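PDB 7BR2: lipolytic enzyme, G-D-S-L family from Bacteroides thetaiotaomicron, which metabolises the drug diltiazem as a gut microbial serine esterase of the SGNH (GDSL) hydrolase family. Local coordinates for residues W40-T45 and Q224-K229; N233-A238 and Q242-E247; P273-A278 and T351-N356; Q321-W326 and S341-Y346. All coordinates share one frame; numbering follows the deposited sequence.

How the interactions relate
Interaction 1 comes first along the chain and lies near its centre. It packs helix 35-46 of the hydrolase part against the loop after helix 210-223. That loop leads into strand 232-237 of interaction 2, which follows in an outlying sheet about 23 Å away, centre to centre. Both segments of interaction 4 lie between the segments of interaction 3. Interaction 3 is about 16 Å from interaction 1 between centres and touches it: Leu-41 packs on Pro-273 and Met-353. Interactions 3 and 4 share helix 344-377, and Tyr-346 OH lies 3.0 Å from Leu-274 N, probably a hydrogen bond. The long helix runs from the beta-rich end to pack against helix 35-46 of the hydrolase part.

Interaction 1: residues W40-T45 and Q224-K229; sequences WLYYMT and QGFAGK
The hydroxyl of Tyr-43 donates to Gln-224, with OH 2.5 Å from OE1. The hydroxyl stands above the amide plane of Gln-224, not on a lone pair. OE1 lies at the edge of the Tyr-43 ring, in its plane. The same hydroxyl also accepts from Phe-16 N, which leaves the phenol held by two polar partners.

The Phe-226 ring meets both tyrosines, Tyr-42 over one face and the Tyr-43 hydroxyl at its edge. Its CE2 edge points at the face of Tyr-43 in an offset edge-to-face pair, with planes at 81° and centroids 5.7 Å apart. Tyr-42 approaches in another way. Its CE2 stands toward the rim of Phe-226, 3.6 Å from CD2, and the two ring planes are oblique at 33°. The opposite face of Phe-226 is covered by Gln-224 O, over the ring centre. With CG anti to the backbone N (chi1 -178°), Tyr-42 points its ring at Phe-226.

The Tyr-42 hydroxyl passes the Phe-226 CB at 3.4 Å and donates to a water at 2.8 Å. That water in turn donates to Phe-226 O and Lys-229 O, so it ties the helix to the type II turn of residues 226-229. Leu-221 of helix 210-223 touches the side chains of Tyr-42, Tyr-43 and Phe-226. Gly-225, at positive phi, is the C-prime residue of the Schellman motif that ends this helix. The arrangement is an aromatic cluster joining two helices of the SGNH hydrolase fold, at the exit toward the next sheet.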
loop_
_atom_site.group_PDB
_atom_site.type_symbol
_atom_site.label_atom_id
_atom_site.label_comp_id
_atom_site.label_asym_id
_atom_site.label_seq_id
_atom_site.Cartn_x
_atom_site.Cartn_y
_atom_site.Cartn_z
ATOM N N TRP A 40 2.312 -2.989 3.963
ATOM C CA TRP A 40 3.333 -3.657 4.762
ATOM C C TRP A 40 4.028 -2.659 5.682
ATOM O O TRP A 40 4.295 -2.973 6.844
ATOM C CB TRP A 40 4.342 -4.371 3.857
ATOM C CG TRP A 40 5.132 -5.471 4.539
ATOM C CD1 TRP A 40 5.078 -5.833 5.859
ATOM C CD2 TRP A 40 6.097 -6.344 3.927
ATOM N NE1 TRP A 40 5.947 -6.867 6.102
ATOM C CE2 TRP A 40 6.584 -7.202 4.935
ATOM C CE3 TRP A 40 6.598 -6.479 2.621
ATOM C CZ2 TRP A 40 7.549 -8.188 4.678
ATOM C CZ3 TRP A 40 7.556 -7.457 2.367
ATOM C CH2 TRP A 40 8.023 -8.296 3.392
ATOM N N LEU A 41 4.306 -1.446 5.185
ATOM C CA LEU A 41 4.918 -0.415 6.021
ATOM C C LEU A 41 4.067 -0.128 7.259
ATOM O O LEU A 41 4.591 0.065 8.368
ATOM C CB LEU A 41 5.112 0.860 5.196
ATOM C CG LEU A 41 5.776 2.052 5.887
ATOM C CD1 LEU A 41 7.138 1.645 6.398
ATOM C CD2 LEU A 41 5.902 3.236 4.904
ATOM N N TYR A 42 2.749 -0.080 7.083
ATOM C CA TYR A 42 1.880 0.068 8.241
ATOM C C TYR A 42 2.098 -1.067 9.236
ATOM O O TYR A 42 2.277 -0.833 10.436
ATOM C CB TYR A 42 0.416 0.116 7.817
ATOM C CG TYR A 42 -0.519 0.307 8.985
ATOM C CD1 TYR A 42 -0.834 1.579 9.439
ATOM C CD2 TYR A 42 -1.091 -0.786 9.633
ATOM C CE1 TYR A 42 -1.696 1.761 10.509
ATOM C CE2 TYR A 42 -1.954 -0.612 10.699
ATOM C CZ TYR A 42 -2.252 0.663 11.132
ATOM O OH TYR A 42 -3.104 0.852 12.188
ATOM N N TYR A 43 2.078 -2.313 8.757
ATOM C CA TYR A 43 2.243 -3.419 9.706
ATOM C C TYR A 43 3.634 -3.423 10.337
ATOM O O TYR A 43 3.781 -3.815 11.497
ATOM C CB TYR A 43 1.999 -4.763 9.019
ATOM C CG TYR A 43 0.546 -5.125 8.881
ATOM C CD1 TYR A 43 -0.233 -4.601 7.860
ATOM C CD2 TYR A 43 -0.058 -5.981 9.793
ATOM C CE1 TYR A 43 -1.574 -4.935 7.746
ATOM C CE2 TYR A 43 -1.387 -6.314 9.695
ATOM C CZ TYR A 43 -2.146 -5.791 8.670
ATOM O OH TYR A 43 -3.477 -6.145 8.571
ATOM N N MET A 44 4.650 -2.911 9.629
ATOM C CA MET A 44 6.005 -2.933 10.162
ATOM C C MET A 44 6.170 -1.910 11.272
ATOM O O MET A 44 6.947 -2.131 12.206
ATOM C CB MET A 44 7.043 -2.624 9.072
ATOM C CG MET A 44 7.139 -3.582 7.874
ATOM S SD MET A 44 7.987 -2.779 6.488
ATOM C CE MET A 44 8.440 -4.206 5.475
ATOM N N THR A 45 5.469 -0.781 11.181
ATOM C CA THR A 45 5.654 0.254 12.190
ATOM C C THR A 45 4.623 0.198 13.311
ATOM O O THR A 45 4.950 0.536 14.451
ATOM C CB THR A 45 5.656 1.628 11.529
ATOM O OG1 THR A 45 4.467 1.765 10.741
ATOM C CG2 THR A 45 6.859 1.742 10.633
ATOM N N GLN A 224 -9.513 -3.257 7.126
ATOM C CA GLN A 224 -9.027 -4.177 8.148
ATOM C C GLN A 224 -9.274 -3.658 9.565
ATOM O O GLN A 224 -8.770 -4.248 10.532
ATOM C CB GLN A 224 -7.538 -4.475 7.933
ATOM C CG GLN A 224 -7.247 -5.242 6.638
ATOM C CD GLN A 224 -5.820 -5.791 6.586
ATOM O OE1 GLN A 224 -4.856 -5.049 6.774
ATOM N NE2 GLN A 224 -5.681 -7.085 6.303
ATOM N N GLY A 225 -10.031 -2.570 9.710
ATOM C CA GLY A 225 -10.448 -2.132 11.027
ATOM C C GLY A 225 -9.457 -1.277 11.785
ATOM O O GLY A 225 -9.512 -1.250 13.019
ATOM N N PHE A 226 -8.532 -0.605 11.093
ATOM C CA PHE A 226 -7.529 0.230 11.743
ATOM C C PHE A 226 -7.882 1.714 11.751
ATOM O O PHE A 226 -7.154 2.501 12.369
ATOM C CB PHE A 226 -6.170 0.051 11.051
ATOM C CG PHE A 226 -5.662 -1.365 11.073
ATOM C CD1 PHE A 226 -5.683 -2.109 12.247
ATOM C CD2 PHE A 226 -5.190 -1.960 9.912
ATOM C CE1 PHE A 226 -5.229 -3.418 12.266
ATOM C CE2 PHE A 226 -4.736 -3.268 9.919
ATOM C CZ PHE A 226 -4.757 -4.001 11.094
ATOM N N ALA A 227 -8.944 2.122 11.056
ATOM C CA ALA A 227 -9.316 3.532 11.025
ATOM C C ALA A 227 -9.866 3.960 12.379
ATOM O O ALA A 227 -10.787 3.333 12.915
ATOM C CB ALA A 227 -10.343 3.791 9.926
ATOM N N GLY A 228 -9.303 5.024 12.932
ATOM C CA GLY A 228 -9.703 5.512 14.231
ATOM C C GLY A 228 -8.830 5.053 15.376
ATOM O O GLY A 228 -9.050 5.487 16.518
ATOM N N LYS A 229 -7.881 4.164 15.120
ATOM C CA LYS A 229 -6.984 3.694 16.159
ATOM C C LYS A 229 -5.685 4.487 16.167
ATOM O O LYS A 229 -5.059 4.711 15.125
ATOM C CB LYS A 229 -6.736 2.195 15.991
ATOM C CG LYS A 229 -8.011 1.395 16.229
ATOM C CD LYS A 229 -7.768 -0.099 16.173
ATOM C CE LYS A 229 -9.078 -0.878 16.296
ATOM N NZ LYS A 229 -8.902 -2.340 15.989
HETATM O O HOH W 1 -4.673 3.132 12.839
#

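Interaction 2: residues N233-A238 and Q242-E247; sequences NMEINA and QAVKAE
Asn-233 and Glu-247 exchange two backbone hydrogen bonds, N to O and O to N, each 2.9 Å long. Glu-235 and Lys-245 form the next hydrogen-bonded pair. Glu-235 N donates to Lys-245 O at 2.8 Å, and Lys-245 N returns to Glu-235 O in the carbonyl plane, on a lone pair. Val-244 N also reaches Glu-235 O, but this bond is weak and bent (130°).

On the face of these pairs, Glu-235 CB meets Lys-245 CB at 3.5 Å. Glu-235 has CG anti to the backbone N (chi1 -170°), which sends its extended chain along Val-244, with OE2 3.8 Å from CG1. Its OE1 stays 4.5 Å from Lys-245 NZ, beyond a salt bridge, and makes a long, weak ion pair with Lys-306. With an alanine in place of Glu-235, the carbons and carboxylate lying along Val-244 would probably be missed, and Lys-245 and Lys-306 would lose a nearby negative charge. Glu-247 and Asn-233 lie side by side, their carboxylate and amide planes nearly perpendicular.

Met-234 and Ile-236 turn to the other face, where they pack on strand 260-267. Strand 303-308 bonds the far side of 232-237 through Met-234 and Ile-236. Asn-237 OD1 accepts from Lys-240 N in the connecting turn. The whole is an antiparallel beta hairpin with a classic bulge, Val-244 and Lys-245 both facing Glu-235, at the edge of a mixed sheet.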
loop_
_atom_site.group_PDB
_atom_site.type_symbol
_atom_site.label_atom_id
_atom_site.label_comp_id
_atom_site.label_asym_id
_atom_site.label_seq_id
_atom_site.Cartn_x
_atom_site.Cartn_y
_atom_site.Cartn_z
ATOM N N ASN A 233 -1.714 7.583 22.711
ATOM C CA ASN A 233 -2.524 8.683 23.235
ATOM C C ASN A 233 -2.113 8.881 24.688
ATOM O O ASN A 233 -2.471 8.080 25.557
ATOM C CB ASN A 233 -4.014 8.370 23.097
ATOM C CG ASN A 233 -4.893 9.620 23.153
ATOM O OD1 ASN A 233 -4.458 10.678 23.587
ATOM N ND2 ASN A 233 -6.147 9.482 22.736
ATOM N N MET A 234 -1.327 9.918 24.949
ATOM C CA MET A 234 -0.862 10.180 26.301
ATOM C C MET A 234 -1.357 11.549 26.757
ATOM O O MET A 234 -1.356 12.522 25.989
ATOM C CB MET A 234 0.662 10.110 26.406
ATOM C CG MET A 234 1.358 11.243 25.702
ATOM S SD MET A 234 3.027 10.825 25.214
ATOM C CE MET A 234 2.797 10.721 23.443
ATOM N N GLU A 235 -1.782 11.603 28.014
ATOM C CA GLU A 235 -2.229 12.828 28.657
ATOM C C GLU A 235 -1.556 12.913 30.013
ATOM O O GLU A 235 -1.757 12.030 30.858
ATOM C CB GLU A 235 -3.747 12.869 28.832
ATOM C CG GLU A 235 -4.267 14.233 29.270
ATOM C CD GLU A 235 -5.767 14.245 29.531
ATOM O OE1 GLU A 235 -6.521 13.511 28.851
ATOM O OE2 GLU A 235 -6.190 14.999 30.432
ATOM N N ILE A 236 -0.762 13.969 30.201
ATOM C CA ILE A 236 -0.051 14.257 31.440
ATOM C C ILE A 236 -0.610 15.538 32.050
ATOM O O ILE A 236 -0.641 16.588 31.395
ATOM C CB ILE A 236 1.465 14.388 31.205
ATOM C CG1 ILE A 236 2.087 13.039 30.828
ATOM C CG2 ILE A 236 2.138 15.036 32.406
ATOM C CD1 ILE A 236 2.080 12.723 29.354
ATOM N N ASN A 237 -1.024 15.459 33.311
ATOM C CA ASN A 237 -1.371 16.655 34.066
ATOM C C ASN A 237 -0.132 17.168 34.788
ATOM O O ASN A 237 0.432 16.475 35.641
ATOM C CB ASN A 237 -2.531 16.377 35.026
ATOM C CG ASN A 237 -2.891 17.591 35.874
ATOM O OD1 ASN A 237 -2.094 18.036 36.700
ATOM N ND2 ASN A 237 -4.048 18.188 35.602
ATOM N N ALA A 238 0.270 18.397 34.458
ATOM C CA ALA A 238 1.525 18.923 34.979
ATOM C C ALA A 238 1.469 19.176 36.480
ATOM O O ALA A 238 2.466 18.961 37.175
ATOM C CB ALA A 238 1.904 20.203 34.234
ATOM N N GLN A 242 1.204 12.794 37.423
ATOM C CA GLN A 242 0.942 11.427 36.999
ATOM C C GLN A 242 0.302 11.479 35.618
ATOM O O GLN A 242 -0.169 12.528 35.171
ATOM C CB GLN A 242 0.051 10.650 37.991
ATOM C CG GLN A 242 0.843 9.706 38.928
ATOM C CD GLN A 242 0.163 8.353 39.177
ATOM O OE1 GLN A 242 0.027 7.911 40.325
ATOM N NE2 GLN A 242 -0.241 7.683 38.100
ATOM N N ALA A 243 0.334 10.352 34.916
ATOM C CA ALA A 243 -0.236 10.317 33.581
ATOM C C ALA A 243 -1.728 10.066 33.686
ATOM O O ALA A 243 -2.156 9.109 34.334
ATOM C CB ALA A 243 0.421 9.232 32.734
ATOM N N VAL A 244 -2.520 10.933 33.060
ATOM C CA VAL A 244 -3.963 10.720 33.021
ATOM C C VAL A 244 -4.313 9.671 31.983
ATOM O O VAL A 244 -5.210 8.845 32.189
ATOM C CB VAL A 244 -4.701 12.046 32.762
ATOM C CG1 VAL A 244 -6.201 11.800 32.563
ATOM C CG2 VAL A 244 -4.469 13.014 33.910
ATOM N N LYS A 245 -3.595 9.668 30.867
ATOM C CA LYS A 245 -3.876 8.739 29.787
ATOM C C LYS A 245 -2.559 8.191 29.258
ATOM O O LYS A 245 -1.620 8.954 29.015
ATOM C CB LYS A 245 -4.647 9.456 28.668
ATOM C CG LYS A 245 -5.653 8.638 27.901
ATOM C CD LYS A 245 -6.393 9.549 26.918
ATOM C CE LYS A 245 -7.866 9.725 27.283
ATOM N NZ LYS A 245 -8.616 10.454 26.214
ATOM N N ALA A 246 -2.496 6.869 29.080
ATOM C CA ALA A 246 -1.307 6.226 28.542
ATOM C C ALA A 246 -1.764 5.054 27.671
ATOM O O ALA A 246 -1.569 3.880 27.990
ATOM C CB ALA A 246 -0.364 5.775 29.659
ATOM N N GLU A 247 -2.422 5.385 26.560
ATOM C CA GLU A 247 -2.946 4.400 25.630
ATOM C C GLU A 247 -1.866 4.066 24.606
ATOM O O GLU A 247 -1.305 4.967 23.962
ATOM C CB GLU A 247 -4.204 4.939 24.943
ATOM C CG GLU A 247 -5.375 5.114 25.899
ATOM C CD GLU A 247 -6.526 5.923 25.315
ATOM O OE1 GLU A 247 -7.531 6.117 26.030
ATOM O OE2 GLU A 247 -6.392 6.442 24.188
#

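Interaction 3: residues P273-A278 and T351-N356; sequences PLDTIA and TIMHLN
Met-353 reaches away from its helix toward Asp-275 with CG anti to the backbone N (chi1 174°) and SD extended beyond it. A bend at chi3 (82°) then folds CE toward the aspartate. SD lies 3.3 Å from Asp-275 N and 3.7 Å from Asp-275 CB. CE rests 3.9 Å from Asp-275 CG, and the two side chains cross at about a right angle. No hydrogen bond links the two segments; the contact is van der Waals packing of the methionine on Pro-273 and on the backbone and side chain of Asp-275. Nearer the helix, Pro-273 CG touches Met-353 CB at 3.7 Å, and these side chains slide past each other in opposite directions.

Asp-275 shapes its own loop. Its OD1 accepts from Ile-277 N at 3.2 Å, nearly straight (165°), with the donor above the carboxylate plane. This is an Asx turn. OD2 makes a salt bridge with Arg-279, and the backbone N of Asp-275 is hydrogen-bonded to Gln-287 OE1. A leucine at this position is likely to leave Arg-279 without its counter-charge and the Asx turn without its acceptor.

The loop of 273-278 follows strand 260-267. Pro-273 also packs on Thr-45 of helix 35-46, and Met-353 on Leu-41 of the same helix. Helix 344-377 thus packs on the 273-278 loop and helix 35-46 through Met-353, and on helix 417-437 through Ile-352 and Leu-355.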
loop_
_atom_site.group_PDB
_atom_site.type_symbol
_atom_site.label_atom_id
_atom_site.label_comp_id
_atom_site.label_asym_id
_atom_site.label_seq_id
_atom_site.Cartn_x
_atom_site.Cartn_y
_atom_site.Cartn_z
ATOM N N PRO A 273 5.490 6.525 8.698
ATOM C CA PRO A 273 6.322 7.465 7.946
ATOM C C PRO A 273 5.836 7.636 6.518
ATOM O O PRO A 273 5.423 6.685 5.850
ATOM C CB PRO A 273 7.708 6.813 8.012
ATOM C CG PRO A 273 7.414 5.373 8.072
ATOM C CD PRO A 273 6.092 5.188 8.778
ATOM N N LEU A 274 5.897 8.886 6.053
ATOM C CA LEU A 274 5.392 9.270 4.741
ATOM C C LEU A 274 6.541 9.787 3.892
ATOM O O LEU A 274 7.264 10.706 4.299
ATOM C CB LEU A 274 4.297 10.332 4.868
ATOM C CG LEU A 274 3.035 9.816 5.556
ATOM C CD1 LEU A 274 2.103 10.944 5.984
ATOM C CD2 LEU A 274 2.302 8.802 4.680
ATOM N N ASP A 275 6.726 9.175 2.734
ATOM C CA ASP A 275 7.729 9.639 1.788
ATOM C C ASP A 275 7.226 10.916 1.118
ATOM O O ASP A 275 6.101 10.952 0.596
ATOM C CB ASP A 275 7.988 8.548 0.754
ATOM C CG ASP A 275 9.330 8.689 0.077
ATOM O OD1 ASP A 275 9.953 9.766 0.193
ATOM O OD2 ASP A 275 9.744 7.713 -0.587
ATOM N N THR A 276 8.047 11.966 1.132
ATOM C CA THR A 276 7.664 13.239 0.528
ATOM C C THR A 276 8.189 13.396 -0.884
ATOM O O THR A 276 7.901 14.412 -1.525
ATOM C CB THR A 276 8.168 14.415 1.369
ATOM O OG1 THR A 276 9.598 14.401 1.400
ATOM C CG2 THR A 276 7.639 14.327 2.770
ATOM N N ILE A 277 8.919 12.401 -1.395
ATOM C CA ILE A 277 9.498 12.440 -2.732
ATOM C C ILE A 277 8.536 11.789 -3.709
ATOM O O ILE A 277 7.988 10.716 -3.439
ATOM C CB ILE A 277 10.868 11.727 -2.758
ATOM C CG1 ILE A 277 11.862 12.378 -1.793
ATOM C CG2 ILE A 277 11.432 11.704 -4.169
ATOM C CD1 ILE A 277 12.170 13.820 -2.117
ATOM N N ALA A 278 8.333 12.440 -4.854
ATOM C CA ALA A 278 7.561 11.884 -5.967
ATOM C C ALA A 278 8.422 10.871 -6.729
ATOM O O ALA A 278 9.059 11.190 -7.732
ATOM C CB ALA A 278 7.063 12.997 -6.884
ATOM N N THR A 351 13.725 5.593 8.661
ATOM C CA THR A 351 14.723 4.566 8.375
ATOM C C THR A 351 14.058 3.300 7.845
ATOM O O THR A 351 14.464 2.740 6.814
ATOM C CB THR A 351 15.517 4.249 9.639
ATOM O OG1 THR A 351 16.023 5.462 10.220
ATOM C CG2 THR A 351 16.659 3.307 9.302
ATOM N N ILE A 352 13.026 2.839 8.555
ATOM C CA ILE A 352 12.277 1.657 8.122
ATOM C C ILE A 352 11.643 1.877 6.748
ATOM O O ILE A 352 11.626 0.973 5.903
ATOM C CB ILE A 352 11.225 1.290 9.177
ATOM C CG1 ILE A 352 11.939 0.748 10.414
ATOM C CG2 ILE A 352 10.247 0.255 8.624
ATOM C CD1 ILE A 352 11.190 0.993 11.673
ATOM N N MET A 353 11.105 3.076 6.511
ATOM C CA MET A 353 10.446 3.381 5.243
ATOM C C MET A 353 11.418 3.263 4.076
ATOM O O MET A 353 11.070 2.728 3.015
ATOM C CB MET A 353 9.845 4.792 5.297
ATOM C CG MET A 353 9.247 5.304 3.996
ATOM S SD MET A 353 8.958 7.105 4.006
ATOM C CE MET A 353 10.576 7.772 3.614
ATOM N N HIS A 354 12.634 3.784 4.251
ATOM C CA HIS A 354 13.637 3.715 3.193
ATOM C C HIS A 354 14.075 2.276 2.939
ATOM O O HIS A 354 14.214 1.855 1.779
ATOM C CB HIS A 354 14.843 4.580 3.558
ATOM C CG HIS A 354 14.568 6.050 3.537
ATOM N ND1 HIS A 354 13.932 6.674 2.484
ATOM C CD2 HIS A 354 14.874 7.026 4.428
ATOM C CE1 HIS A 354 13.849 7.972 2.732
ATOM N NE2 HIS A 354 14.407 8.209 3.907
ATOM N N LEU A 355 14.319 1.514 4.019
ATOM C CA LEU A 355 14.626 0.092 3.860
ATOM C C LEU A 355 13.537 -0.619 3.065
ATOM O O LEU A 355 13.828 -1.423 2.155
ATOM C CB LEU A 355 14.798 -0.556 5.238
ATOM C CG LEU A 355 16.058 -0.117 5.996
ATOM C CD1 LEU A 355 15.993 -0.512 7.461
ATOM C CD2 LEU A 355 17.313 -0.694 5.346
ATOM N N ASN A 356 12.270 -0.311 3.380
ATOM C CA ASN A 356 11.145 -0.963 2.722
ATOM C C ASN A 356 11.075 -0.594 1.247
ATOM O O ASN A 356 10.704 -1.427 0.414
ATOM C CB ASN A 356 9.849 -0.586 3.429
ATOM C CG ASN A 356 8.643 -1.277 2.836
ATOM O OD1 ASN A 356 8.619 -2.506 2.715
ATOM N ND2 ASN A 356 7.638 -0.491 2.438
#

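Interaction 4: residues Q321-W326 and S341-Y346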
loop_
_atom_site.group_PDB
_atom_site.type_symbol
_atom_site.label_atom_id
_atom_site.label_comp_id
_atom_site.label_asym_id
_atom_site.label_seq_id
_atom_site.Cartn_x
_atom_site.Cartn_y
_atom_site.Cartn_z
ATOM N N GLN A 321 16.252 16.784 21.140
ATOM C CA GLN A 321 16.132 17.378 19.815
ATOM C C GLN A 321 14.919 18.297 19.800
ATOM O O GLN A 321 13.799 17.865 20.097
ATOM C CB GLN A 321 16.005 16.325 18.718
ATOM C CG GLN A 321 17.177 16.332 17.723
ATOM C CD GLN A 321 17.244 17.602 16.847
ATOM O OE1 GLN A 321 16.234 18.084 16.300
ATOM N NE2 GLN A 321 18.461 18.147 16.716
ATOM N N GLU A 322 15.145 19.553 19.440
ATOM C CA GLU A 322 14.058 20.508 19.385
ATOM C C GLU A 322 13.081 20.119 18.288
ATOM O O GLU A 322 13.465 19.922 17.136
ATOM C CB GLU A 322 14.618 21.912 19.160
ATOM C CG GLU A 322 13.557 22.972 18.957
ATOM C CD GLU A 322 14.099 24.388 19.116
ATOM O OE1 GLU A 322 15.285 24.551 19.496
ATOM O OE2 GLU A 322 13.324 25.339 18.877
ATOM N N ILE A 323 11.810 20.024 18.650
ATOM C CA ILE A 323 10.756 19.679 17.715
ATOM C C ILE A 323 10.017 20.920 17.229
ATOM O O ILE A 323 9.736 21.055 16.036
ATOM C CB ILE A 323 9.782 18.687 18.388
ATOM C CG1 ILE A 323 10.553 17.536 19.044
ATOM C CG2 ILE A 323 8.727 18.224 17.405
ATOM C CD1 ILE A 323 11.375 16.690 18.063
ATOM N N GLY A 324 9.708 21.827 18.149
ATOM C CA GLY A 324 8.995 23.046 17.832
ATOM C C GLY A 324 8.564 23.743 19.107
ATOM O O GLY A 324 8.904 23.333 20.228
ATOM N N THR A 325 7.801 24.812 18.919
ATOM C CA THR A 325 7.300 25.596 20.036
ATOM C C THR A 325 5.786 25.700 19.945
ATOM O O THR A 325 5.227 25.939 18.868
ATOM C CB THR A 325 7.948 26.985 20.066
ATOM O OG1 THR A 325 9.362 26.837 20.251
ATOM C CG2 THR A 325 7.395 27.815 21.211
ATOM N N TRP A 326 5.128 25.496 21.083
ATOM C CA TRP A 326 3.679 25.534 21.160
ATOM C C TRP A 326 3.263 26.340 22.382
ATOM O O TRP A 326 3.977 26.394 23.389
ATOM C CB TRP A 326 3.072 24.126 21.265
ATOM C CG TRP A 326 3.010 23.307 19.990
ATOM C CD1 TRP A 326 1.947 23.189 19.137
ATOM C CD2 TRP A 326 4.047 22.479 19.449
ATOM N NE1 TRP A 326 2.261 22.345 18.099
ATOM C CE2 TRP A 326 3.546 21.898 18.266
ATOM C CE3 TRP A 326 5.354 22.177 19.845
ATOM C CZ2 TRP A 326 4.305 21.035 17.482
ATOM C CZ3 TRP A 326 6.103 21.322 19.066
ATOM C CH2 TRP A 326 5.579 20.760 17.900
ATOM N N SER A 341 8.153 15.612 11.917
ATOM C CA SER A 341 9.182 14.747 11.344
ATOM C C SER A 341 10.499 14.798 12.114
ATOM O O SER A 341 11.385 13.976 11.859
ATOM C CB SER A 341 9.411 15.118 9.875
ATOM O OG SER A 341 10.268 16.242 9.788
ATOM N N LYS A 342 10.654 15.738 13.034
ATOM C CA LYS A 342 11.906 15.846 13.764
ATOM C C LYS A 342 11.999 14.923 14.974
ATOM O O LYS A 342 13.074 14.849 15.577
ATOM C CB LYS A 342 12.121 17.289 14.204
ATOM C CG LYS A 342 12.329 18.257 13.058
ATOM C CD LYS A 342 12.450 19.669 13.612
ATOM C CE LYS A 342 12.462 20.734 12.530
ATOM N NZ LYS A 342 13.614 21.680 12.679
ATOM N N THR A 343 10.924 14.227 15.355
ATOM C CA THR A 343 11.021 13.362 16.526
ATOM C C THR A 343 11.938 12.182 16.224
ATOM O O THR A 343 12.048 11.745 15.070
ATOM C CB THR A 343 9.657 12.839 16.985
ATOM O OG1 THR A 343 9.202 11.784 16.135
ATOM C CG2 THR A 343 8.619 13.970 17.009
ATOM N N PRO A 344 12.616 11.658 17.246
ATOM C CA PRO A 344 13.477 10.489 17.022
ATOM C C PRO A 344 12.718 9.279 16.527
ATOM O O PRO A 344 13.221 8.570 15.651
ATOM C CB PRO A 344 14.106 10.256 18.400
ATOM C CG PRO A 344 14.072 11.613 19.033
ATOM C CD PRO A 344 12.766 12.205 18.595
ATOM N N GLN A 345 11.509 9.036 17.046
ATOM C CA GLN A 345 10.723 7.901 16.584
ATOM C C GLN A 345 10.276 8.082 15.137
ATOM O O GLN A 345 10.112 7.092 14.414
ATOM C CB GLN A 345 9.507 7.652 17.490
ATOM C CG GLN A 345 8.462 8.771 17.544
ATOM C CD GLN A 345 8.589 9.696 18.762
ATOM O OE1 GLN A 345 9.690 10.070 19.175
ATOM N NE2 GLN A 345 7.443 10.108 19.305
ATOM N N TYR A 346 10.068 9.325 14.691
ATOM C CA TYR A 346 9.740 9.533 13.284
ATOM C C TYR A 346 10.966 9.318 12.406
ATOM O O TYR A 346 10.850 8.777 11.307
ATOM C CB TYR A 346 9.148 10.924 13.043
ATOM C CG TYR A 346 8.384 10.990 11.734
ATOM C CD1 TYR A 346 7.060 10.573 11.659
ATOM C CD2 TYR A 346 9.010 11.397 10.554
ATOM C CE1 TYR A 346 6.366 10.605 10.469
ATOM C CE2 TYR A 346 8.325 11.423 9.351
ATOM C CZ TYR A 346 7.003 11.029 9.318
ATOM O OH TYR A 346 6.290 11.067 8.143
#
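Lys-342 lies across the backbone of strand 321-327. Its CB is 4.0 Å from Ile-323 CD1, and further out CD passes 3.7 Å from Glu-322 O. No hydrogen bond crosses the contact, so the lysine touches here with its aliphatic part. Its own carbonyl O meets Ile-323 CD1 at 3.5 Å.

Thr-343 comes next and receives the same methyl. Ile-323 CD1 sits 3.7 Å from Thr-343 CA and 4.0 Å from Thr-343 CG2. The isoleucine has CG1 anti to its carbonyl carbon (chi1 -49°), and this puts CD1 at the turn of the chain before the helix. Thr-343 is the N-cap of helix 344-377: its OG1 accepts from Tyr-346 N at 3.0 Å, with an angle of 147° at the hydrogen. The hydroxyl thus serves the first turn, while the methyl serves the strand. Strand 321-327 is an outermost strand of a five-stranded antiparallel sheet, and Leu-316 of the adjoining strand 313-318 also packs on Ile-323.

Pro-344 opens the helix and touches Ile-318 of strand 313-318, and the NE2 of Gln-345 after it is hydrogen-bonded to Glu-303 OE2.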